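Local atomic coordinates of cellulose 1,4-beta-cellobiosidase (Thermobifida fusca, PDB entry 4JJJ), a protein that probably hydrolyses the beta-1,4 linkages of cellulose to release cellobiose, using the glycoside hydrolase family 48 domain that makes up this chain. Residues E142-L150 / Y219-A229; T452-F463 / T524-H535. The protein carries 1 engineered substitution. One frame throughout, in Å; residues are numbered along the deposited sequence. Where two conformers were deposited one is given.

Contact 1: residues E142-L150 / Y219-A229; sequences EIYGMHWLL and YTNAPNADARA. Engineered in segment 219-229: Asn224 (natural residue Asp). With BGC (beta-D-glucopyranose), chain D; BGC (beta-D-glucopyranose), chain B.
Met146 and Asp226 lie alongside one another in the buried heart of the contact, running in opposite senses. Met146 N gives Asp226 OD2 a hydrogen bond of 3.1 Å on the syn side of the carboxylate, while Asn221 ND2 reaches the same oxygen at 2.9 Å from above that plane. The bend at chi3 (-96°) brings Met146 CE back to 3.5 Å from Asp226 OD1; a water that accepts from Ala222 N lies 2.7 Å from the same OD1 oxygen and near Met146 O. His147 meets Tyr219 and Thr220 differently: Thr220 N points almost straight at His147 ND1 (3.0 Å, 171°), within the imidazole plane, while NE2 is held by Ile172 O. The edge of Tyr219 stands on a face of this ring in a T-shaped pair. Trp148 turns its indole away to the sugars. The chain D glucose lies against one face, its C5 3.5 Å from Trp148 CD2, and Leu149 CB covers the other. Trp148 NE1 is hydrogen-bonded to Asn173 OD1. An alanine in place of Trp148 would probably leave that glucose without its aromatic platform and Asn173 without the indole N-H. Thr220 OG1 sits 3.0 Å from O2 of the chain B glucose, and Asn221 O accepts from O6 of the chain D glucose. Residues just ahead of the helix carrying the engineered Asn224, at the predicted nucleophile position, thus grip the glycan and are themselves fixed by buried polar bonds.

Contact 2: residues T452-F463 / T524-H535; sequences TDVDADNGGQNF and TAEGLLDALLAH. With ZN (zinc ion), chain X; ZN (zinc ion), chain S; NA (sodium ion), chain J.
Val454 on Gly527 and Gly460 on Ala531 mark a loop-on-helix contact at the periphery of the family 48 domain, where the connection between helix 435-450 and strand 465-473 lies along helix 519-533. Val454 sets its CB over the backbone of Gly527, 3.8 Å from Gly527 C. With CG1 anti to the carbonyl carbon (chi1 -53°), Val454 CG1 falls 3.6 Å from Thr524 O and lies 3.9 Å from Leu528 CD2, the valine and leucine side chains crossing at about a right angle. Thr452 CG2 packs on the same leucine methyl. There is little room for a side chain at either glycine: a beta carbon on Gly527 would run into Val454 CG2, and one on Gly460 into Ala531 CA. Between the two pairs a water donates to both Val454 O and Gly527 O. At the other end of the loop the Phe463 ring approaches Ala531 CB through CD2 at 3.7 Å and comes 3.9 Å from His535 CD2 through CE2, its plane tilted 60° from the imidazole. In the conformer described, one of two, His535 NE2 gives a weak bond of 3.4 Å to Gly460 O, while His535 ND1, across the ring, binds a zinc ion at 2.1 Å. Gln461, bent at chi2, brings its NE2 over one face of the imidazole and makes a weak bond to Ala534 O, reinforced by a water linking the same two atoms. Helix 499-516 touches Thr452, Phe463 and Thr524, so it covers both apolar patches. Away from the loop, Leu529 and Leu533 of helix 519-533 pack on helices 2-14 and 620-637, and His633 of helix 620-637 shares a second zinc ion with Glu526.

Overall arrangement
Contact 1 is a core contact, its centre about 9 Å from that of the chain and all its touching residues buried, whereas contact 2 lies about 28 Å out and is only partly buried. Their centres are about 35 Å apart, with nearest atoms about 16 Å apart, and they share no helix or strand. Each sets a loop against a helix and contains a bridging water, but contact 1 also includes strand residues and borders the glycan. The chemistry differs accordingly: direct hydrogen bonds to a carboxylate and an imidazole, with sugar contacts, in contact 1; apolar packing against a glycine and an alanine of the helix, weak bonds and metal ions in contact 2.

Contact 1: residues E142-L150 / Y219-A229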
loop_
_atom_site.group_PDB
_atom_site.type_symbol
_atom_site.label_atom_id
_atom_site.label_comp_id
_atom_site.label_asym_id
_atom_site.label_seq_id
_atom_site.Cartn_x
_atom_site.Cartn_y
_atom_site.Cartn_z
ATOM N N GLU A 142 16.795 13.496 -7.651
ATOM C CA GLU A 142 16.142 12.919 -6.550
ATOM C C GLU A 142 14.759 12.341 -7.012
ATOM O O GLU A 142 14.174 12.829 -7.971
ATOM C CB GLU A 142 15.900 13.983 -5.461
ATOM C CG GLU A 142 17.238 14.391 -4.817
ATOM C CD GLU A 142 17.145 15.465 -3.771
ATOM O OE1 GLU A 142 16.033 15.774 -3.301
ATOM O OE2 GLU A 142 18.185 16.114 -3.410
ATOM N N ILE A 143 14.212 11.410 -6.225
ATOM C CA ILE A 143 12.868 10.773 -6.483
ATOM C C ILE A 143 11.903 11.554 -5.642
ATOM O O ILE A 143 12.135 11.732 -4.457
ATOM C CB ILE A 143 12.868 9.325 -6.057
ATOM C CG1 ILE A 143 13.819 8.569 -6.872
ATOM C CG2 ILE A 143 11.468 8.666 -6.061
ATOM C CD1 ILE A 143 13.509 8.379 -8.308
ATOM N N TYR A 144 10.774 11.985 -6.215
ATOM C CA TYR A 144 9.698 12.577 -5.496
ATOM C C TYR A 144 8.536 11.536 -5.364
ATOM O O TYR A 144 7.667 11.489 -6.187
ATOM C CB TYR A 144 9.199 13.827 -6.199
ATOM C CG TYR A 144 8.190 14.628 -5.420
ATOM C CD1 TYR A 144 6.847 14.530 -5.624
ATOM C CD2 TYR A 144 8.620 15.531 -4.472
ATOM C CE1 TYR A 144 5.978 15.314 -4.937
ATOM C CE2 TYR A 144 7.785 16.319 -3.752
ATOM C CZ TYR A 144 6.428 16.215 -3.991
ATOM O OH TYR A 144 5.552 17.082 -3.305
ATOM N N GLY A 145 8.664 10.751 -4.323
ATOM C CA GLY A 145 7.744 9.642 -4.000
ATOM C C GLY A 145 7.836 9.376 -2.552
ATOM O O GLY A 145 8.887 9.604 -1.976
ATOM N N MET A 146 6.720 8.971 -1.916
ATOM C CA MET A 146 6.806 8.625 -0.477
ATOM C C MET A 146 7.553 7.336 -0.238
ATOM O O MET A 146 7.295 6.322 -0.908
ATOM C CB MET A 146 5.430 8.578 0.152
ATOM C CG MET A 146 4.645 9.867 0.083
ATOM S SD MET A 146 3.153 9.827 1.126
ATOM C CE MET A 146 1.960 9.378 -0.074
ATOM N N HIS A 147 8.383 7.276 0.809
ATOM C CA HIS A 147 8.809 6.004 1.368
ATOM C C HIS A 147 7.649 5.402 2.169
ATOM O O HIS A 147 6.762 6.103 2.635
ATOM C CB HIS A 147 10.031 6.192 2.239
ATOM C CG HIS A 147 10.471 4.954 2.953
ATOM N ND1 HIS A 147 10.948 3.843 2.315
ATOM C CD2 HIS A 147 10.434 4.629 4.274
ATOM C CE1 HIS A 147 11.211 2.895 3.174
ATOM N NE2 HIS A 147 10.931 3.341 4.380
ATOM N N TRP A 148 7.618 4.071 2.316
ATOM C CA TRP A 148 6.369 3.472 2.783
ATOM C C TRP A 148 6.137 3.482 4.290
ATOM O O TRP A 148 4.972 3.355 4.695
ATOM C CB TRP A 148 6.205 2.038 2.225
ATOM C CG TRP A 148 6.724 0.921 3.091
ATOM C CD1 TRP A 148 8.021 0.431 3.201
ATOM C CD2 TRP A 148 5.937 0.101 3.989
ATOM N NE1 TRP A 148 8.027 -0.593 4.082
ATOM C CE2 TRP A 148 6.800 -0.820 4.603
ATOM C CE3 TRP A 148 4.580 0.086 4.351
ATOM C CZ2 TRP A 148 6.331 -1.790 5.486
ATOM C CZ3 TRP A 148 4.113 -0.896 5.242
ATOM C CH2 TRP A 148 4.997 -1.826 5.797
ATOM N N LEU A 149 7.195 3.516 5.059
ATOM C CA LEU A 149 7.112 3.183 6.522
ATOM C C LEU A 149 8.062 4.065 7.315
ATOM O O LEU A 149 9.291 4.229 7.005
ATOM C CB LEU A 149 7.594 1.760 6.802
ATOM C CG LEU A 149 7.306 1.158 8.158
ATOM C CD1 LEU A 149 5.849 1.025 8.490
ATOM C CD2 LEU A 149 8.102 -0.108 8.260
ATOM N N LEU A 150 7.478 4.724 8.334
ATOM C CA LEU A 150 8.214 5.503 9.360
ATOM C C LEU A 150 7.974 4.938 10.716
ATOM O O LEU A 150 6.951 4.288 10.973
ATOM C CB LEU A 150 7.771 6.945 9.391
ATOM C CG LEU A 150 7.928 7.763 8.091
ATOM C CD1 LEU A 150 7.218 9.097 8.266
ATOM C CD2 LEU A 150 9.388 8.000 7.739
ATOM N N TYR A 219 15.041 3.242 -0.186
ATOM C CA TYR A 219 13.648 3.568 0.152
ATOM C C TYR A 219 12.781 2.716 -0.762
ATOM O O TYR A 219 13.193 2.315 -1.812
ATOM C CB TYR A 219 13.335 5.081 -0.039
ATOM C CG TYR A 219 14.230 5.884 0.871
ATOM C CD1 TYR A 219 14.043 5.892 2.266
ATOM C CD2 TYR A 219 15.387 6.497 0.386
ATOM C CE1 TYR A 219 14.938 6.578 3.111
ATOM C CE2 TYR A 219 16.243 7.193 1.212
ATOM C CZ TYR A 219 16.054 7.170 2.603
ATOM O OH TYR A 219 16.948 7.753 3.545
ATOM N N THR A 220 11.537 2.521 -0.360
ATOM C CA THR A 220 10.570 1.804 -1.115
ATOM C C THR A 220 9.259 2.541 -1.159
ATOM O O THR A 220 8.711 2.911 -0.143
ATOM C CB THR A 220 10.257 0.460 -0.550
ATOM O OG1 THR A 220 11.480 -0.275 -0.255
ATOM C CG2 THR A 220 9.429 -0.354 -1.548
ATOM N N ASN A 221 8.717 2.752 -2.369
ATOM C CA ASN A 221 7.439 3.328 -2.570
ATOM C C ASN A 221 6.352 2.269 -2.293
ATOM O O ASN A 221 6.512 1.091 -2.595
ATOM C CB ASN A 221 7.240 3.702 -4.037
ATOM C CG ASN A 221 6.151 4.707 -4.262
ATOM O OD1 ASN A 221 5.112 4.361 -4.821
ATOM N ND2 ASN A 221 6.398 5.914 -3.871
ATOM N N ALA A 222 5.165 2.786 -1.904
ATOM C CA ALA A 222 3.906 2.012 -1.822
ATOM C C ALA A 222 2.961 2.641 -2.853
ATOM O O ALA A 222 2.266 3.608 -2.554
ATOM C CB ALA A 222 3.362 2.129 -0.389
ATOM N N PRO A 223 2.922 2.106 -4.061
ATOM C CA PRO A 223 2.185 2.769 -5.161
ATOM C C PRO A 223 0.685 2.872 -4.890
ATOM O O PRO A 223 0.026 3.792 -5.384
ATOM C CB PRO A 223 2.492 1.865 -6.384
ATOM C CG PRO A 223 3.847 1.282 -6.038
ATOM C CD PRO A 223 3.816 1.059 -4.521
ATOM N N ASN A 224 0.137 1.975 -4.126
ATOM C CA ASN A 224 -1.288 2.082 -3.720
ATOM C C ASN A 224 -1.523 3.452 -3.054
ATOM O O ASN A 224 -2.534 4.124 -3.314
ATOM C CB ASN A 224 -1.690 0.970 -2.757
ATOM C CG ASN A 224 -3.192 0.707 -2.670
ATOM O OD1 ASN A 224 -3.978 1.090 -3.447
ATOM N ND2 ASN A 224 -3.501 -0.092 -1.663
ATOM N N ALA A 225 -0.565 3.861 -2.199
ATOM C CA ALA A 225 -0.632 5.145 -1.444
ATOM C C ALA A 225 -0.321 6.343 -2.328
ATOM O O ALA A 225 -1.112 7.298 -2.231
ATOM C CB ALA A 225 0.279 5.100 -0.214
ATOM N N ASP A 226 0.725 6.305 -3.146
ATOM C CA ASP A 226 1.025 7.504 -3.935
ATOM C C ASP A 226 -0.079 7.704 -4.987
ATOM O O ASP A 226 -0.469 8.824 -5.195
ATOM C CB ASP A 226 2.451 7.440 -4.569
ATOM C CG ASP A 226 3.531 7.715 -3.602
ATOM O OD1 ASP A 226 3.441 7.336 -2.434
ATOM O OD2 ASP A 226 4.575 8.201 -4.005
ATOM N N ALA A 227 -0.678 6.650 -5.495
ATOM C CA ALA A 227 -1.769 6.803 -6.463
ATOM C C ALA A 227 -2.966 7.382 -5.734
ATOM O O ALA A 227 -3.721 8.205 -6.258
ATOM C CB ALA A 227 -2.138 5.453 -7.112
ATOM N N ARG A 228 -3.259 6.904 -4.514
ATOM C CA ARG A 228 -4.366 7.507 -3.734
ATOM C C ARG A 228 -4.146 9.020 -3.514
ATOM O O ARG A 228 -5.063 9.770 -3.572
ATOM C CB ARG A 228 -4.464 6.835 -2.365
ATOM C CG ARG A 228 -5.677 7.212 -1.575
ATOM C CD ARG A 228 -5.805 6.498 -0.254
ATOM N NE ARG A 228 -5.927 5.002 -0.396
ATOM C CZ ARG A 228 -4.948 4.128 -0.088
ATOM N NH1 ARG A 228 -3.768 4.496 0.356
ATOM N NH2 ARG A 228 -5.203 2.859 -0.193
ATOM N N ALA A 229 -2.955 9.474 -3.198
ATOM C CA ALA A 229 -2.618 10.890 -3.014
ATOM C C ALA A 229 -2.948 11.692 -4.299
ATOM O O ALA A 229 -3.541 12.754 -4.255
ATOM C CB ALA A 229 -1.196 11.016 -2.663
HETATM C C2 BGC D . 3.615 -3.941 1.596
HETATM C C3 BGC D . 5.088 -4.333 1.716
HETATM C C4 BGC D . 5.903 -3.423 0.856
HETATM C C5 BGC D . 5.704 -1.958 1.136
HETATM C C6 BGC D . 6.506 -1.024 0.238
HETATM C C1 BGC D . 3.514 -2.454 1.788
HETATM O O1 BGC D . 2.153 -2.042 1.588
HETATM O O2 BGC D . 2.753 -4.647 2.515
HETATM O O3 BGC D . 5.191 -5.692 1.223
HETATM O O4 BGC D . 7.269 -3.710 1.321
HETATM O O5 BGC D . 4.311 -1.676 0.922
HETATM O O6 BGC D . 6.187 -1.331 -1.150
HETATM C C2 BGC B . 9.669 -3.403 0.909
HETATM C C3 BGC B . 10.708 -3.603 -0.133
HETATM C C4 BGC B . 10.684 -5.013 -0.748
HETATM C C5 BGC B . 9.211 -5.271 -1.154
HETATM C C6 BGC B . 9.127 -6.641 -1.812
HETATM C C1 BGC B . 8.308 -3.774 0.342
HETATM O O2 BGC B . 9.687 -2.084 1.390
HETATM O O3 BGC B . 11.915 -3.288 0.462
HETATM O O4 BGC B . 11.448 -5.058 -1.984
HETATM O O5 BGC B . 8.289 -5.126 -0.077
HETATM O O6 BGC B . 9.185 -7.622 -0.755
HETATM O O HOH W 1 4.626 5.364 -0.999
#

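Contact 2: residues T452-F463 / T524-H535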
loop_
_atom_site.group_PDB
_atom_site.type_symbol
_atom_site.label_atom_id
_atom_site.label_comp_id
_atom_site.label_asym_id
_atom_site.label_seq_id
_atom_site.Cartn_x
_atom_site.Cartn_y
_atom_site.Cartn_z
ATOM N N THR A 452 -23.338 -9.038 2.044
ATOM C CA THR A 452 -23.383 -7.987 3.046
ATOM C C THR A 452 -24.689 -8.050 3.810
ATOM O O THR A 452 -25.764 -8.225 3.188
ATOM C CB THR A 452 -23.237 -6.606 2.325
ATOM O OG1 THR A 452 -21.962 -6.532 1.676
ATOM C CG2 THR A 452 -23.286 -5.476 3.301
ATOM N N ASP A 453 -24.623 -7.855 5.128
ATOM C CA ASP A 453 -25.818 -7.823 5.994
ATOM C C ASP A 453 -25.829 -6.594 6.798
ATOM O O ASP A 453 -24.966 -6.422 7.640
ATOM C CB ASP A 453 -25.847 -9.045 6.906
ATOM C CG ASP A 453 -27.136 -9.116 7.767
ATOM O OD1 ASP A 453 -27.991 -8.217 7.727
ATOM O OD2 ASP A 453 -27.130 -10.155 8.490
ATOM N N VAL A 454 -26.735 -5.646 6.463
ATOM C CA VAL A 454 -26.707 -4.351 7.137
ATOM C C VAL A 454 -27.454 -4.420 8.488
ATOM O O VAL A 454 -27.510 -3.478 9.182
ATOM C CB VAL A 454 -27.239 -3.178 6.232
ATOM C CG1 VAL A 454 -26.503 -3.185 4.921
ATOM C CG2 VAL A 454 -28.736 -3.356 5.894
ATOM N N ASP A 455 -28.146 -5.514 8.707
ATOM C CA ASP A 455 -28.876 -5.780 9.997
ATOM C C ASP A 455 -29.873 -4.671 10.218
ATOM O O ASP A 455 -29.915 -4.059 11.294
ATOM C CB ASP A 455 -27.870 -5.924 11.179
ATOM C CG ASP A 455 -28.528 -6.388 12.463
ATOM O OD1 ASP A 455 -29.512 -7.182 12.308
ATOM O OD2 ASP A 455 -28.104 -5.915 13.557
ATOM N N ALA A 456 -30.678 -4.369 9.174
ATOM C CA ALA A 456 -31.477 -3.175 9.210
ATOM C C ALA A 456 -32.541 -3.203 10.300
ATOM O O ALA A 456 -32.820 -2.147 10.834
ATOM C CB ALA A 456 -32.213 -2.952 7.942
ATOM N N ASP A 457 -33.089 -4.373 10.565
ATOM C CA ASP A 457 -34.214 -4.417 11.546
ATOM C C ASP A 457 -33.691 -4.092 12.962
ATOM O O ASP A 457 -34.493 -3.844 13.864
ATOM C CB ASP A 457 -34.873 -5.793 11.552
ATOM C CG ASP A 457 -35.591 -6.149 10.244
ATOM O OD1 ASP A 457 -36.081 -5.242 9.488
ATOM O OD2 ASP A 457 -35.616 -7.384 9.950
ATOM N N ASN A 458 -32.373 -4.064 13.133
ATOM C CA ASN A 458 -31.775 -3.910 14.419
ATOM C C ASN A 458 -30.731 -2.786 14.389
ATOM O O ASN A 458 -29.767 -2.853 15.149
ATOM C CB ASN A 458 -31.193 -5.272 14.793
ATOM C CG ASN A 458 -30.621 -5.327 16.199
ATOM O OD1 ASN A 458 -29.482 -5.822 16.404
ATOM N ND2 ASN A 458 -31.382 -4.856 17.167
ATOM N N GLY A 459 -30.957 -1.788 13.506
ATOM C CA GLY A 459 -30.188 -0.520 13.474
ATOM C C GLY A 459 -28.728 -0.674 13.142
ATOM O O GLY A 459 -27.926 0.267 13.360
ATOM N N GLY A 460 -28.397 -1.813 12.559
ATOM C CA GLY A 460 -26.991 -2.136 12.201
ATOM C C GLY A 460 -26.126 -2.592 13.302
ATOM O O GLY A 460 -24.901 -2.676 13.124
ATOM N N GLN A 461 -26.699 -2.916 14.467
ATOM C CA GLN A 461 -25.875 -3.363 15.550
ATOM C C GLN A 461 -24.975 -4.516 15.191
ATOM O O GLN A 461 -23.823 -4.552 15.620
ATOM C CB GLN A 461 -26.710 -3.660 16.831
ATOM C CG GLN A 461 -26.956 -2.362 17.585
ATOM C CD GLN A 461 -25.626 -1.798 18.138
ATOM O OE1 GLN A 461 -24.696 -2.562 18.469
ATOM N NE2 GLN A 461 -25.483 -0.457 18.146
ATOM N N ASN A 462 -25.533 -5.499 14.511
ATOM C CA ASN A 462 -24.784 -6.727 14.223
ATOM C C ASN A 462 -24.584 -6.847 12.708
ATOM O O ASN A 462 -24.697 -7.910 12.107
ATOM C CB ASN A 462 -25.611 -7.919 14.728
ATOM C CG ASN A 462 -25.814 -7.862 16.236
ATOM O OD1 ASN A 462 -24.931 -7.499 16.948
ATOM N ND2 ASN A 462 -26.967 -8.244 16.676
ATOM N N PHE A 463 -24.290 -5.705 12.041
ATOM C CA PHE A 463 -24.047 -5.791 10.609
ATOM C C PHE A 463 -22.813 -6.649 10.339
ATOM O O PHE A 463 -21.975 -6.820 11.227
ATOM C CB PHE A 463 -23.765 -4.353 10.070
ATOM C CG PHE A 463 -22.367 -3.827 10.297
ATOM C CD1 PHE A 463 -21.383 -3.967 9.354
ATOM C CD2 PHE A 463 -22.036 -3.229 11.536
ATOM C CE1 PHE A 463 -20.182 -3.465 9.594
ATOM C CE2 PHE A 463 -20.757 -2.706 11.749
ATOM C CZ PHE A 463 -19.842 -2.864 10.770
ATOM N N THR A 524 -28.315 -0.567 0.441
ATOM C CA THR A 524 -27.226 -1.219 1.188
ATOM C C THR A 524 -26.292 -0.195 1.785
ATOM O O THR A 524 -25.933 -0.289 2.943
ATOM C CB THR A 524 -26.495 -2.269 0.297
ATOM O OG1 THR A 524 -27.497 -3.167 -0.211
ATOM C CG2 THR A 524 -25.422 -3.052 1.007
ATOM N N ALA A 525 -25.842 0.755 0.946
ATOM C CA ALA A 525 -24.963 1.806 1.406
ATOM C C ALA A 525 -25.558 2.543 2.596
ATOM O O ALA A 525 -24.878 2.800 3.594
ATOM C CB ALA A 525 -24.692 2.777 0.289
ATOM N N GLU A 526 -26.852 2.867 2.485
ATOM C CA GLU A 526 -27.478 3.656 3.540
ATOM C C GLU A 526 -27.477 2.832 4.842
ATOM O O GLU A 526 -27.247 3.400 5.929
ATOM C CB GLU A 526 -28.923 3.986 3.195
ATOM C CG GLU A 526 -29.101 4.983 2.072
ATOM C CD GLU A 526 -28.824 6.458 2.403
ATOM O OE1 GLU A 526 -28.078 6.811 3.343
ATOM O OE2 GLU A 526 -29.416 7.310 1.670
ATOM N N GLY A 527 -27.721 1.520 4.748
ATOM C CA GLY A 527 -27.693 0.641 5.911
ATOM C C GLY A 527 -26.328 0.521 6.553
ATOM O O GLY A 527 -26.191 0.502 7.744
ATOM N N LEU A 528 -25.288 0.506 5.701
ATOM C CA LEU A 528 -23.902 0.555 6.190
ATOM C C LEU A 528 -23.527 1.873 6.904
ATOM O O LEU A 528 -22.910 1.868 7.978
ATOM C CB LEU A 528 -22.925 0.265 5.058
ATOM C CG LEU A 528 -23.032 -1.149 4.458
ATOM C CD1 LEU A 528 -22.090 -1.294 3.306
ATOM C CD2 LEU A 528 -22.799 -2.220 5.549
ATOM N N LEU A 529 -23.984 3.013 6.394
ATOM C CA LEU A 529 -23.688 4.270 7.046
ATOM C C LEU A 529 -24.433 4.346 8.405
ATOM O O LEU A 529 -23.889 4.796 9.377
ATOM C CB LEU A 529 -24.169 5.434 6.175
ATOM C CG LEU A 529 -23.464 5.666 4.840
ATOM C CD1 LEU A 529 -24.096 6.868 4.116
ATOM C CD2 LEU A 529 -21.995 5.786 5.033
ATOM N N ASP A 530 -25.652 3.817 8.458
ATOM C CA ASP A 530 -26.362 3.784 9.725
ATOM C C ASP A 530 -25.577 2.937 10.713
ATOM O O ASP A 530 -25.520 3.258 11.905
ATOM C CB ASP A 530 -27.731 3.145 9.562
ATOM C CG ASP A 530 -28.742 4.014 8.880
ATOM O OD1 ASP A 530 -28.530 5.205 8.838
ATOM O OD2 ASP A 530 -29.780 3.469 8.410
ATOM N N ALA A 531 -25.122 1.768 10.248
ATOM C CA ALA A 531 -24.347 0.843 11.073
ATOM C C ALA A 531 -23.120 1.491 11.643
ATOM O O ALA A 531 -22.812 1.372 12.820
ATOM C CB ALA A 531 -24.011 -0.385 10.240
ATOM N N LEU A 532 -22.381 2.251 10.830
ATOM C CA LEU A 532 -21.221 3.005 11.292
ATOM C C LEU A 532 -21.636 3.946 12.369
ATOM O O LEU A 532 -20.974 4.067 13.378
ATOM C CB LEU A 532 -20.467 3.682 10.152
ATOM C CG LEU A 532 -19.806 2.703 9.126
ATOM C CD1 LEU A 532 -19.328 3.387 7.877
ATOM C CD2 LEU A 532 -18.619 2.003 9.760
ATOM N N LEU A 533 -22.718 4.686 12.182
ATOM C CA LEU A 533 -23.133 5.684 13.185
ATOM C C LEU A 533 -23.496 5.044 14.515
ATOM O O LEU A 533 -23.279 5.639 15.572
ATOM C CB LEU A 533 -24.282 6.553 12.594
ATOM C CG LEU A 533 -23.879 7.651 11.627
ATOM C CD1 LEU A 533 -25.223 8.220 11.129
ATOM C CD2 LEU A 533 -22.974 8.744 12.227
ATOM N N ALA A 534 -23.950 3.814 14.434
ATOM C CA ALA A 534 -24.350 3.049 15.608
ATOM C C ALA A 534 -23.220 2.611 16.459
ATOM O O ALA A 534 -23.460 2.163 17.604
ATOM C CB ALA A 534 -25.193 1.857 15.190
ATOM N N HIS A 535 -21.992 2.668 15.928
ATOM C CA HIS A 535 -20.771 2.254 16.640
ATOM C C HIS A 535 -19.796 3.437 16.959
ATOM O O HIS A 535 -18.600 3.250 17.162
ATOM C CB HIS A 535 -20.104 1.107 15.891
ATOM C CG HIS A 535 -20.989 -0.094 15.800
ATOM N ND1 HIS A 535 -21.070 -1.051 16.787
ATOM C CD2 HIS A 535 -21.820 -0.512 14.818
ATOM C CE1 HIS A 535 -21.936 -1.967 16.431
ATOM N NE2 HIS A 535 -22.372 -1.689 15.221
HETATM ZN ZN ZN X . -20.409 -1.217 18.733
HETATM ZN ZN ZN S . -29.128 9.090 2.368
HETATM NA NA NA J . -30.109 6.146 7.313
HETATM O O HOH W 2 -27.021 -6.156 1.428
HETATM O O HOH W 3 -28.117 -0.736 9.264
HETATM O O HOH W 4 -23.384 0.073 19.935
HETATM O O HOH W 5 -28.086 6.088 6.010
HETATM O O HOH W 6 -29.903 9.387 4.244
HETATM O O HOH W 7 -30.965 7.723 5.381
HETATM O O HOH W 8 -31.013 4.763 6.346
HETATM O O HOH W 9 -31.574 5.440 8.593
#